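Local coordinates for putative uncharacterized protein (Pseudomonas aeruginosa, PDB 3F6Z) that specifically inhibits C-type lysozymes as an outer-membrane lipoprotein built around a small antiparallel beta-barrel, at residues B[29-34]-B[72-77]. Residues are numbered along the deposited sequence; the frame is centred on the assembly and turned at random.
Sequences RKFTVQ and YIWWTK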
ATOM      1  N   ARG B  29      -1.049  11.944 -21.623  1.00 38.70           N
ATOM      2  CA  ARG B  29      -2.334  11.857 -20.942  1.00 39.04           C
ATOM      3  C   ARG B  29      -2.732  13.147 -20.247  1.00 38.66           C
ATOM      4  O   ARG B  29      -1.887  13.878 -19.723  1.00 38.88           O
ATOM      5  CB  ARG B  29      -2.332  10.736 -19.900  1.00 39.40           C
ATOM      6  CG  ARG B  29      -2.335   9.322 -20.451  1.00 38.59           C
ATOM      7  CD  ARG B  29      -2.813   8.387 -19.359  1.00 40.16           C
ATOM      8  NE  ARG B  29      -4.176   8.732 -18.951  1.00 39.10           N
ATOM      9  CZ  ARG B  29      -4.702   8.470 -17.758  1.00 39.85           C
ATOM     10  NH1 ARG B  29      -3.984   7.855 -16.828  1.00 39.55           N
ATOM     11  NH2 ARG B  29      -5.954   8.823 -17.495  1.00 38.92           N
ATOM     12  N   LYS B  30      -4.032  13.410 -20.250  1.00 37.49           N
ATOM     13  CA  LYS B  30      -4.595  14.586 -19.611  1.00 36.70           C
ATOM     14  C   LYS B  30      -5.920  14.156 -18.991  1.00 35.85           C
ATOM     15  O   LYS B  30      -6.806  13.644 -19.681  1.00 34.47           O
ATOM     16  CB  LYS B  30      -4.826  15.695 -20.637  1.00 39.30           C
ATOM     17  CG  LYS B  30      -3.603  16.020 -21.473  1.00 41.78           C
ATOM     18  CD  LYS B  30      -3.736  17.367 -22.174  1.00 43.54           C
ATOM     19  CE  LYS B  30      -2.522  17.636 -23.052  1.00 43.81           C
ATOM     20  NZ  LYS B  30      -2.450  19.046 -23.535  1.00 46.02           N
ATOM     21  N   PHE B  31      -6.046  14.352 -17.684  1.00 33.33           N
ATOM     22  CA  PHE B  31      -7.255  13.964 -16.973  1.00 29.64           C
ATOM     23  C   PHE B  31      -7.507  14.870 -15.790  1.00 26.44           C
ATOM     24  O   PHE B  31      -6.742  15.785 -15.523  1.00 25.53           O
ATOM     25  CB  PHE B  31      -7.136  12.525 -16.484  1.00 29.11           C
ATOM     26  CG  PHE B  31      -5.836  12.229 -15.800  1.00 28.42           C
ATOM     27  CD1 PHE B  31      -4.723  11.841 -16.538  1.00 29.04           C
ATOM     28  CD2 PHE B  31      -5.711  12.366 -14.421  1.00 27.93           C
ATOM     29  CE1 PHE B  31      -3.492  11.594 -15.909  1.00 28.64           C
ATOM     30  CE2 PHE B  31      -4.488  12.123 -13.787  1.00 28.09           C
ATOM     31  CZ  PHE B  31      -3.377  11.735 -14.538  1.00 27.51           C
ATOM     32  N   THR B  32      -8.590  14.591 -15.080  1.00 26.64           N
ATOM     33  CA  THR B  32      -8.985  15.367 -13.915  1.00 25.55           C
ATOM     34  C   THR B  32      -9.187  14.443 -12.729  1.00 24.55           C
ATOM     35  O   THR B  32      -9.776  13.375 -12.858  1.00 22.51           O
ATOM     36  CB  THR B  32     -10.305  16.120 -14.171  1.00 26.76           C
ATOM     37  OG1 THR B  32     -10.146  16.985 -15.302  1.00 27.42           O
ATOM     38  CG2 THR B  32     -10.697  16.946 -12.946  1.00 26.05           C
ATOM     39  N   VAL B  33      -8.703  14.875 -11.569  1.00 24.27           N
ATOM     40  CA  VAL B  33      -8.811  14.095 -10.347  1.00 22.65           C
ATOM     41  C   VAL B  33      -9.705  14.799  -9.336  1.00 23.22           C
ATOM     42  O   VAL B  33      -9.731  16.027  -9.263  1.00 24.08           O
ATOM     43  CB  VAL B  33      -7.413  13.889  -9.704  1.00 23.48           C
ATOM     44  CG1 VAL B  33      -7.551  13.276  -8.308  1.00 22.73           C
ATOM     45  CG2 VAL B  33      -6.557  12.998 -10.593  1.00 22.37           C
ATOM     46  N   GLN B  34     -10.449  14.025  -8.557  1.00 21.52           N
ATOM     47  CA  GLN B  34     -11.288  14.631  -7.540  1.00 22.61           C
ATOM     48  C   GLN B  34     -10.723  14.265  -6.177  1.00 21.79           C
ATOM     49  O   GLN B  34     -10.537  13.089  -5.862  1.00 22.02           O
ATOM     50  CB  GLN B  34     -12.743  14.158  -7.637  1.00 24.11           C
ATOM     51  CG  GLN B  34     -13.647  14.900  -6.663  1.00 30.53           C
ATOM     52  CD  GLN B  34     -15.105  14.508  -6.764  1.00 34.29           C
ATOM     53  OE1 GLN B  34     -15.486  13.381  -6.449  1.00 35.72           O
ATOM     54  NE2 GLN B  34     -15.934  15.446  -7.206  1.00 37.39           N
ATOM     55  N   TYR B  72      -2.003   0.428  -8.365  1.00 20.62           N
ATOM     56  CA  TYR B  72      -1.477   1.781  -8.507  1.00 19.32           C
ATOM     57  C   TYR B  72      -1.236   2.543  -7.211  1.00 18.49           C
ATOM     58  O   TYR B  72      -1.834   2.260  -6.166  1.00 16.66           O
ATOM     59  CB  TYR B  72      -2.436   2.626  -9.351  1.00 19.42           C
ATOM     60  CG  TYR B  72      -2.612   2.176 -10.780  1.00 22.53           C
ATOM     61  CD1 TYR B  72      -1.663   2.495 -11.756  1.00 22.59           C
ATOM     62  CD2 TYR B  72      -3.743   1.455 -11.166  1.00 22.07           C
ATOM     63  CE1 TYR B  72      -1.838   2.109 -13.087  1.00 23.84           C
ATOM     64  CE2 TYR B  72      -3.931   1.060 -12.489  1.00 25.38           C
ATOM     65  CZ  TYR B  72      -2.977   1.389 -13.445  1.00 26.33           C
ATOM     66  OH  TYR B  72      -3.161   0.983 -14.747  1.00 26.38           O
ATOM     67  N   ILE B  73      -0.355   3.530  -7.318  1.00 17.38           N
ATOM     68  CA  ILE B  73      -0.037   4.435  -6.228  1.00 15.92           C
ATOM     69  C   ILE B  73      -0.055   5.818  -6.886  1.00 16.17           C
ATOM     70  O   ILE B  73       0.586   6.037  -7.913  1.00 16.66           O
ATOM     71  CB  ILE B  73       1.371   4.184  -5.623  1.00 17.25           C
ATOM     72  CG1 ILE B  73       1.415   2.838  -4.884  1.00 17.54           C
ATOM     73  CG2 ILE B  73       1.726   5.314  -4.661  1.00 16.38           C
ATOM     74  CD1 ILE B  73       0.529   2.767  -3.639  1.00 15.47           C
ATOM     75  N   TRP B  74      -0.836   6.727  -6.320  1.00 15.62           N
ATOM     76  CA  TRP B  74      -0.926   8.093  -6.816  1.00 15.29           C
ATOM     77  C   TRP B  74      -0.341   8.929  -5.681  1.00 14.95           C
ATOM     78  O   TRP B  74      -0.944   9.061  -4.614  1.00 15.45           O
ATOM     79  CB  TRP B  74      -2.385   8.464  -7.082  1.00 15.04           C
ATOM     80  CG  TRP B  74      -2.594   9.894  -7.521  1.00 16.48           C
ATOM     81  CD1 TRP B  74      -3.216  10.887  -6.816  1.00 14.96           C
ATOM     82  CD2 TRP B  74      -2.222  10.472  -8.779  1.00 14.32           C
ATOM     83  NE1 TRP B  74      -3.258  12.042  -7.558  1.00 14.58           N
ATOM     84  CE2 TRP B  74      -2.655  11.817  -8.767  1.00 16.63           C
ATOM     85  CE3 TRP B  74      -1.566   9.982  -9.915  1.00 14.26           C
ATOM     86  CZ2 TRP B  74      -2.454  12.682  -9.852  1.00 14.77           C
ATOM     87  CZ3 TRP B  74      -1.367  10.844 -10.996  1.00 15.82           C
ATOM     88  CH2 TRP B  74      -1.811  12.179 -10.952  1.00 15.19           C
ATOM     89  N   TRP B  75       0.847   9.473  -5.910  1.00 15.52           N
ATOM     90  CA  TRP B  75       1.551  10.249  -4.889  1.00 14.69           C
ATOM     91  C   TRP B  75       1.750  11.699  -5.331  1.00 15.47           C
ATOM     92  O   TRP B  75       2.475  11.974  -6.282  1.00 14.18           O
ATOM     93  CB  TRP B  75       2.904   9.591  -4.636  1.00 14.81           C
ATOM     94  CG  TRP B  75       3.486   9.796  -3.277  1.00 14.92           C
ATOM     95  CD1 TRP B  75       3.255  10.842  -2.420  1.00 12.87           C
ATOM     96  CD2 TRP B  75       4.477   8.974  -2.650  1.00 13.50           C
ATOM     97  NE1 TRP B  75       4.046  10.716  -1.303  1.00 13.87           N
ATOM     98  CE2 TRP B  75       4.807   9.580  -1.419  1.00 13.68           C
ATOM     99  CE3 TRP B  75       5.123   7.781  -3.015  1.00 14.99           C
ATOM    100  CZ2 TRP B  75       5.758   9.037  -0.544  1.00 14.10           C
ATOM    101  CZ3 TRP B  75       6.068   7.239  -2.147  1.00 13.91           C
ATOM    102  CH2 TRP B  75       6.375   7.870  -0.924  1.00 13.74           C
ATOM    103  N   THR B  76       1.116  12.626  -4.623  1.00 16.43           N
ATOM    104  CA  THR B  76       1.225  14.034  -4.969  1.00 17.50           C
ATOM    105  C   THR B  76       2.127  14.799  -4.012  1.00 19.29           C
ATOM    106  O   THR B  76       2.234  14.469  -2.833  1.00 19.74           O
ATOM    107  CB  THR B  76      -0.160  14.704  -4.976  1.00 17.00           C
ATOM    108  OG1 THR B  76      -0.611  14.894  -3.626  1.00 13.41           O
ATOM    109  CG2 THR B  76      -1.161  13.819  -5.720  1.00 17.02           C
ATOM    110  N   LYS B  77       2.769  15.829  -4.547  1.00 20.24           N
ATOM    111  CA  LYS B  77       3.672  16.695  -3.799  1.00 21.04           C
ATOM    112  C   LYS B  77       3.443  18.078  -4.410  1.00 20.80           C
ATOM    113  O   LYS B  77       3.916  18.370  -5.507  1.00 20.47           O
ATOM    114  CB  LYS B  77       5.119  16.233  -4.015  1.00 21.21           C
ATOM    115  CG  LYS B  77       6.192  17.094  -3.371  1.00 22.02           C
ATOM    116  CD  LYS B  77       6.163  17.026  -1.857  1.00 22.68           C
ATOM    117  CE  LYS B  77       7.294  17.865  -1.273  1.00 26.11           C
ATOM    118  NZ  LYS B  77       7.446  17.694   0.198  1.00 27.52           N
TER
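Phe31 and Val33 on strand 30-38 meet Trp74 on strand 72-77 across the barrel interior, where the backbones stay well apart: even at their nearest, Val33 CA and Trp74 CA are 10.5 Å from each other. The gap is bridged wholly by apolar side chains, and a tryptophan suits the place because its long, flat indole carries the ring well into it, leaving Phe31 and Val33 to meet it from the other wall. The CB of Trp74 points toward strand 30-38, and with CG anti to the backbone N (chi1 176°) the indole extends into the interior. Phe31 reaches in from the facing wall; its wholly apolar ring suits this buried spot, having no polar atom to satisfy. CH2 of Trp74 sits against the CE2-CZ side of that ring, near its plane, 3.9 Å from each of Phe31 CE2 and Phe31 CZ. The two ring planes are inclined obliquely at 64°, with centroids 5.9 Å apart. Val33, two residues on and therefore on the same inward face of its strand, adds a compact branched side chain: its CG2 lies 4.2 Å from Trp74 CZ2 and also touches the edge of the Phe31 ring, so that one methyl meets both aromatics. The polar atom of the buried indole has a partner: Trp74 NE1 hydrogen-bonds to Tyr35 OH, just beyond residues 29-34. Around this cluster, Tyr23 of strand 16-25 meets Trp74 edge-to-face, Val46 of strand 41-49 touches both Val33 and Trp74, and Ala81 and Leu83 of strand 80-84 pack against the indole, so that opposed walls of the antiparallel barrel close on one hydrophobic core.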